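Local coordinates for protein putative trimethylamine methyltransferase (Rhizobium meliloti, PDB 4YYC) that probably acts as a methyltransferase, as a member of the trimethylamine methyltransferase family, at residues Pro172-Ser177 with Asp412-Met417; Ser359-Lys364 with Tyr404-Ile409. All coordinates share one frame; numbering follows the deposited sequence.

Contact 1: Pro172-Ser177 with Asp412-Met417; sequences PSMHSS and DQLGMM
Ser-173 lays its short side chain over the backbone of helix 404-420 where Leu-414 gives way to Gly-415, and this is a loop-on-helix contact: the loop that follows helix 158-170 runs past the second half of a helix more than 230 residues further along the chain. The two backbones come close, with CA of Ser-173 only 5.3 Å from CA of Gly-415. CB of Ser-173 rests 3.8 Å from the carbonyl O of Leu-414, and OG reaches CA of Gly-415 at 3.5 Å. The hydroxyl finds its polar partner one turn along, in OE1 of Gln-418, which also receives NE2 of His-175, so one amide oxygen ties two loop residues to the helix. Within the loop, the carbonyl O of Ser-173 sits 3.2 Å above one face of the His-175 ring, displaced toward its rim. Leu-414 and Met-174, a selenomethionine, supply the apolar half, and Phe-137 of strand 134-137 packs on both of them. Met-174 leaves its backbone with CG opposite N (chi1 -171°), then bends at both following torsions (chi2 59°, chi3 80°). The hooked chain meets Leu-414 at a slant, methyl against methyl: CE of Met-174 is 3.7 Å from CD1 of Leu-414.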
loop_
_atom_site.group_PDB
_atom_site.type_symbol
_atom_site.label_atom_id
_atom_site.label_comp_id
_atom_site.label_asym_id
_atom_site.label_seq_id
_atom_site.Cartn_x
_atom_site.Cartn_y
_atom_site.Cartn_z
ATOM N N PRO A 172 -11.881 -16.911 0.991
ATOM C CA PRO A 172 -12.575 -16.592 2.246
ATOM C C PRO A 172 -12.928 -15.108 2.417
ATOM O O PRO A 172 -13.917 -14.799 3.082
ATOM C CB PRO A 172 -11.587 -17.000 3.339
ATOM C CG PRO A 172 -10.623 -17.877 2.693
ATOM C CD PRO A 172 -10.669 -17.710 1.209
ATOM N N SER A 173 -12.162 -14.196 1.824
ATOM C CA SER A 173 -12.468 -12.769 1.957
ATOM C C SER A 173 -13.076 -12.178 0.712
ATOM O O SER A 173 -13.181 -10.964 0.599
ATOM C CB SER A 173 -11.253 -11.950 2.457
ATOM O OG SER A 173 -10.975 -12.207 3.820
HETATM N N MSE A 174 -13.545 -13.015 -0.216
HETATM C CA MSE A 174 -14.340 -12.515 -1.365
HETATM C C MSE A 174 -15.763 -12.527 -0.900
HETATM O O MSE A 174 -16.353 -13.591 -0.729
HETATM C CB MSE A 174 -14.075 -13.372 -2.602
HETATM C CG MSE A 174 -14.681 -12.809 -3.864
HETATM SE SE MSE A 174 -13.975 -11.002 -4.222
HETATM C CE MSE A 174 -12.364 -11.578 -4.952
ATOM N N HIS A 175 -16.375 -11.373 -0.676
ATOM C CA HIS A 175 -17.690 -11.354 -0.052
ATOM C C HIS A 175 -18.822 -11.440 -1.057
ATOM O O HIS A 175 -19.912 -11.853 -0.682
ATOM C CB HIS A 175 -17.848 -10.112 0.795
ATOM C CG HIS A 175 -16.669 -9.895 1.708
ATOM N ND1 HIS A 175 -15.788 -8.858 1.538
ATOM C CD2 HIS A 175 -16.214 -10.605 2.768
ATOM C CE1 HIS A 175 -14.843 -8.928 2.459
ATOM N NE2 HIS A 175 -15.078 -9.988 3.212
ATOM N N SER A 176 -18.580 -11.003 -2.272
ATOM C CA SER A 176 -19.572 -11.071 -3.359
ATOM C C SER A 176 -19.083 -11.988 -4.446
ATOM O O SER A 176 -17.892 -12.034 -4.729
ATOM C CB SER A 176 -19.740 -9.687 -3.950
ATOM O OG SER A 176 -20.507 -9.672 -5.143
ATOM N N SER A 177 -20.034 -12.627 -5.108
ATOM C CA SER A 177 -19.787 -13.443 -6.301
ATOM C C SER A 177 -19.409 -12.607 -7.507
ATOM O O SER A 177 -18.764 -13.092 -8.433
ATOM C CB SER A 177 -21.024 -14.260 -6.635
ATOM O OG SER A 177 -20.745 -15.351 -7.476
ATOM N N ASP A 412 -5.573 -13.460 -1.566
ATOM C CA ASP A 412 -4.728 -13.590 -0.386
ATOM C C ASP A 412 -4.507 -12.215 0.266
ATOM O O ASP A 412 -4.687 -12.042 1.494
ATOM C CB ASP A 412 -3.433 -14.287 -0.803
ATOM C CG ASP A 412 -2.494 -14.516 0.315
ATOM O OD1 ASP A 412 -2.945 -14.722 1.477
ATOM O OD2 ASP A 412 -1.263 -14.510 0.041
ATOM N N GLN A 413 -4.222 -11.215 -0.561
ATOM C CA GLN A 413 -4.119 -9.853 -0.087
ATOM C C GLN A 413 -5.417 -9.398 0.546
ATOM O O GLN A 413 -5.420 -8.672 1.562
ATOM C CB GLN A 413 -3.634 -8.893 -1.192
ATOM C CG GLN A 413 -2.230 -9.194 -1.670
ATOM C CD GLN A 413 -1.181 -8.994 -0.564
ATOM O OE1 GLN A 413 -1.136 -7.932 0.068
ATOM N NE2 GLN A 413 -0.378 -10.008 -0.316
ATOM N N LEU A 414 -6.543 -9.788 -0.042
ATOM C CA LEU A 414 -7.822 -9.391 0.542
ATOM C C LEU A 414 -7.965 -9.905 1.965
ATOM O O LEU A 414 -8.568 -9.226 2.806
ATOM C CB LEU A 414 -9.010 -9.832 -0.321
ATOM C CG LEU A 414 -9.029 -9.325 -1.766
ATOM C CD1 LEU A 414 -10.253 -9.924 -2.436
ATOM C CD2 LEU A 414 -9.029 -7.804 -1.854
ATOM N N GLY A 415 -7.506 -11.134 2.230
ATOM C CA GLY A 415 -7.539 -11.651 3.613
ATOM C C GLY A 415 -6.707 -10.785 4.564
ATOM O O GLY A 415 -7.108 -10.575 5.725
HETATM N N MSE A 416 -5.600 -10.243 4.059
HETATM C CA MSE A 416 -4.743 -9.368 4.884
HETATM C C MSE A 416 -5.492 -8.090 5.156
HETATM O O MSE A 416 -5.471 -7.590 6.275
HETATM C CB MSE A 416 -3.428 -9.092 4.186
HETATM C CG MSE A 416 -2.636 -10.368 4.253
HETATM SE SE MSE A 416 -0.901 -9.947 3.385
HETATM C CE MSE A 416 -0.652 -11.843 2.789
HETATM N N MSE A 417 -6.174 -7.557 4.166
HETATM C CA MSE A 417 -6.943 -6.333 4.352
HETATM C C MSE A 417 -8.084 -6.535 5.346
HETATM O O MSE A 417 -8.347 -5.692 6.201
HETATM C CB MSE A 417 -7.550 -5.804 3.048
HETATM C CG MSE A 417 -6.529 -5.490 1.965
HETATM SE SE MSE A 417 -5.211 -4.099 2.436
HETATM C CE MSE A 417 -3.625 -4.707 1.372
#

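Contact 2: Ser359-Lys364 with Tyr404-Ile409; sequences SLCGSK and YEKFMI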
loop_
_atom_site.group_PDB
_atom_site.type_symbol
_atom_site.label_atom_id
_atom_site.label_comp_id
_atom_site.label_asym_id
_atom_site.label_seq_id
_atom_site.Cartn_x
_atom_site.Cartn_y
_atom_site.Cartn_z
ATOM N N SER A 359 -7.801 -4.265 -6.917
ATOM C CA SER A 359 -6.433 -4.738 -7.200
ATOM C C SER A 359 -6.131 -4.491 -8.679
ATOM O O SER A 359 -6.134 -5.419 -9.525
ATOM C CB SER A 359 -6.294 -6.212 -6.792
ATOM O OG SER A 359 -6.479 -6.364 -5.375
ATOM N N LEU A 360 -5.954 -3.219 -9.027
ATOM C CA LEU A 360 -5.850 -2.805 -10.437
ATOM C C LEU A 360 -4.429 -2.663 -10.908
ATOM O O LEU A 360 -3.568 -2.215 -10.130
ATOM C CB LEU A 360 -6.535 -1.408 -10.585
ATOM C CG LEU A 360 -8.013 -1.309 -10.176
ATOM C CD1 LEU A 360 -8.538 0.096 -10.378
ATOM C CD2 LEU A 360 -8.866 -2.355 -10.878
ATOM N N CYS A 361 -4.176 -2.973 -12.164
ATOM C CA CYS A 361 -2.863 -2.870 -12.764
ATOM C C CYS A 361 -2.907 -2.902 -14.281
ATOM O O CYS A 361 -3.936 -3.272 -14.908
ATOM C CB CYS A 361 -1.969 -3.998 -12.260
ATOM S SG CYS A 361 -2.520 -5.663 -12.781
ATOM N N GLY A 362 -1.790 -2.530 -14.881
ATOM C CA GLY A 362 -1.630 -2.504 -16.318
ATOM C C GLY A 362 -0.653 -3.536 -16.841
ATOM O O GLY A 362 -0.477 -3.672 -18.055
ATOM N N SER A 363 0.033 -4.246 -15.961
ATOM C CA SER A 363 0.954 -5.266 -16.408
ATOM C C SER A 363 0.312 -6.396 -17.161
ATOM O O SER A 363 -0.855 -6.682 -16.992
ATOM C CB SER A 363 1.659 -5.872 -15.183
ATOM O OG SER A 363 2.776 -6.617 -15.586
ATOM N N LYS A 364 1.083 -7.047 -18.038
ATOM C CA LYS A 364 0.599 -8.185 -18.810
ATOM C C LYS A 364 0.734 -9.517 -18.081
ATOM O O LYS A 364 0.196 -10.531 -18.528
ATOM C CB LYS A 364 1.306 -8.240 -20.172
ATOM C CG LYS A 364 0.650 -7.371 -21.251
ATOM C CD LYS A 364 0.445 -5.915 -20.960
ATOM C CE LYS A 364 1.732 -5.170 -20.801
ATOM N NZ LYS A 364 1.474 -3.744 -20.482
ATOM N N TYR A 404 -6.346 -16.314 -13.615
ATOM C CA TYR A 404 -6.529 -17.232 -12.517
ATOM C C TYR A 404 -5.413 -17.019 -11.477
ATOM O O TYR A 404 -5.688 -16.983 -10.274
ATOM C CB TYR A 404 -6.466 -18.673 -13.022
ATOM C CG TYR A 404 -7.686 -19.145 -13.802
ATOM C CD1 TYR A 404 -7.842 -18.894 -15.133
ATOM C CD2 TYR A 404 -8.607 -19.935 -13.205
ATOM C CE1 TYR A 404 -8.931 -19.360 -15.853
ATOM C CE2 TYR A 404 -9.673 -20.470 -13.923
ATOM C CZ TYR A 404 -9.845 -20.130 -15.243
ATOM O OH TYR A 404 -10.943 -20.622 -15.955
ATOM N N GLU A 405 -4.179 -16.925 -11.927
ATOM C CA GLU A 405 -3.079 -16.813 -10.982
ATOM C C GLU A 405 -3.190 -15.491 -10.212
ATOM O O GLU A 405 -2.999 -15.446 -8.977
ATOM C CB GLU A 405 -1.704 -16.927 -11.683
ATOM C CG GLU A 405 -1.428 -18.366 -12.121
ATOM C CD GLU A 405 -0.225 -18.499 -13.026
ATOM O OE1 GLU A 405 0.421 -17.494 -13.321
ATOM O OE2 GLU A 405 0.073 -19.646 -13.486
ATOM N N LYS A 406 -3.443 -14.417 -10.952
ATOM C CA LYS A 406 -3.599 -13.124 -10.318
ATOM C C LYS A 406 -4.759 -13.118 -9.310
ATOM O O LYS A 406 -4.646 -12.543 -8.231
ATOM C CB LYS A 406 -3.797 -12.064 -11.364
ATOM C CG LYS A 406 -4.104 -10.662 -10.878
ATOM C CD LYS A 406 -2.947 -10.029 -10.265
ATOM C CE LYS A 406 -2.921 -8.456 -10.232
ATOM N NZ LYS A 406 -4.286 -7.855 -9.959
ATOM N N PHE A 407 -5.863 -13.763 -9.646
ATOM C CA PHE A 407 -6.969 -13.850 -8.720
ATOM C C PHE A 407 -6.528 -14.454 -7.389
ATOM O O PHE A 407 -6.872 -13.961 -6.324
ATOM C CB PHE A 407 -8.099 -14.699 -9.336
ATOM C CG PHE A 407 -9.302 -14.788 -8.463
ATOM C CD1 PHE A 407 -9.369 -15.725 -7.406
ATOM C CD2 PHE A 407 -10.380 -13.939 -8.680
ATOM C CE1 PHE A 407 -10.492 -15.786 -6.590
ATOM C CE2 PHE A 407 -11.526 -14.045 -7.866
ATOM C CZ PHE A 407 -11.558 -14.936 -6.827
HETATM N N MSE A 408 -5.751 -15.537 -7.453
HETATM C CA MSE A 408 -5.307 -16.215 -6.211
HETATM C C MSE A 408 -4.393 -15.349 -5.381
HETATM O O MSE A 408 -4.495 -15.306 -4.149
HETATM C CB MSE A 408 -4.646 -17.550 -6.549
HETATM C CG MSE A 408 -5.562 -18.533 -7.287
HETATM SE SE MSE A 408 -7.158 -18.982 -6.254
HETATM C CE MSE A 408 -6.235 -19.788 -4.737
ATOM N N ILE A 409 -3.497 -14.634 -6.044
ATOM C CA ILE A 409 -2.550 -13.751 -5.327
ATOM C C ILE A 409 -3.323 -12.593 -4.680
ATOM O O ILE A 409 -3.134 -12.259 -3.496
ATOM C CB ILE A 409 -1.477 -13.187 -6.286
ATOM C CG1 ILE A 409 -0.599 -14.323 -6.825
ATOM C CG2 ILE A 409 -0.645 -12.061 -5.610
ATOM C CD1 ILE A 409 0.239 -13.907 -8.029
#
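The flat group that Lys-406 meets is the peptide joining Ser-359 to Leu-360, and the ammonium comes in beyond its oxygen, tilted to one side of the peptide plane by about 40°: NZ of Lys-406 stands 3.1 Å from the carbonyl O of Ser-359. Such an oblique approach, with a C=O...N angle near 133°, fits a weak hydrogen bond. Alongside, the sulfur of Cys-361 flanks the end of the lysine, SG lying 3.8 Å from CE and 4.0 Å from NZ of Lys-406. Lys-406 spans the gap between helix and loop, its CG opposite the backbone N (chi1 175°), with bends at chi2 and chi4 that turn the amine toward the Ser-359 carbonyl. The backbones stay well apart, and the contact rests on this one long side chain. Its buried charge is answered mainly by a salt bridge to Asp-410, one turn along the same helix, while Trp-395 O and Ser-374 OG add hydrogen bonds. The hydroxyl of Ser-359 turns instead to Ala-392 O. Further along the same loop, and apart from the helix, Lys-364 forms a salt bridge with Asp-466 of the second subunit. Segment 359-364 lies in the loop that links strand 354-355 to helix 368-383, a beta-alpha loop consistent with the TIM-barrel fold of the trimethylamine methyltransferase family.

In the fold
Both contacts use helix 404-420: its first turns carry contact 2 and the following ones contact 1, whose chain loop encloses contact 2. Their centres are 14 Å apart, yet they touch, CE of Met-174 packing at 3.9 Å on CE2 of Phe-407. A second tie is Leu-378 of helix 368-383, which packs against Leu-414 from contact 1 and Ser-359 from contact 2. Helix 404-420 thus meets the 172-177 loop along its later turns and the 359-364 loop through its first turn. The side chain of Ser-359 lies about 12 Å from an unidentified bound ligand, too far to touch it. His-372 of the second subunit packs on Gln-413 of segment 412-417 and on Ile-409 of segment 404-409.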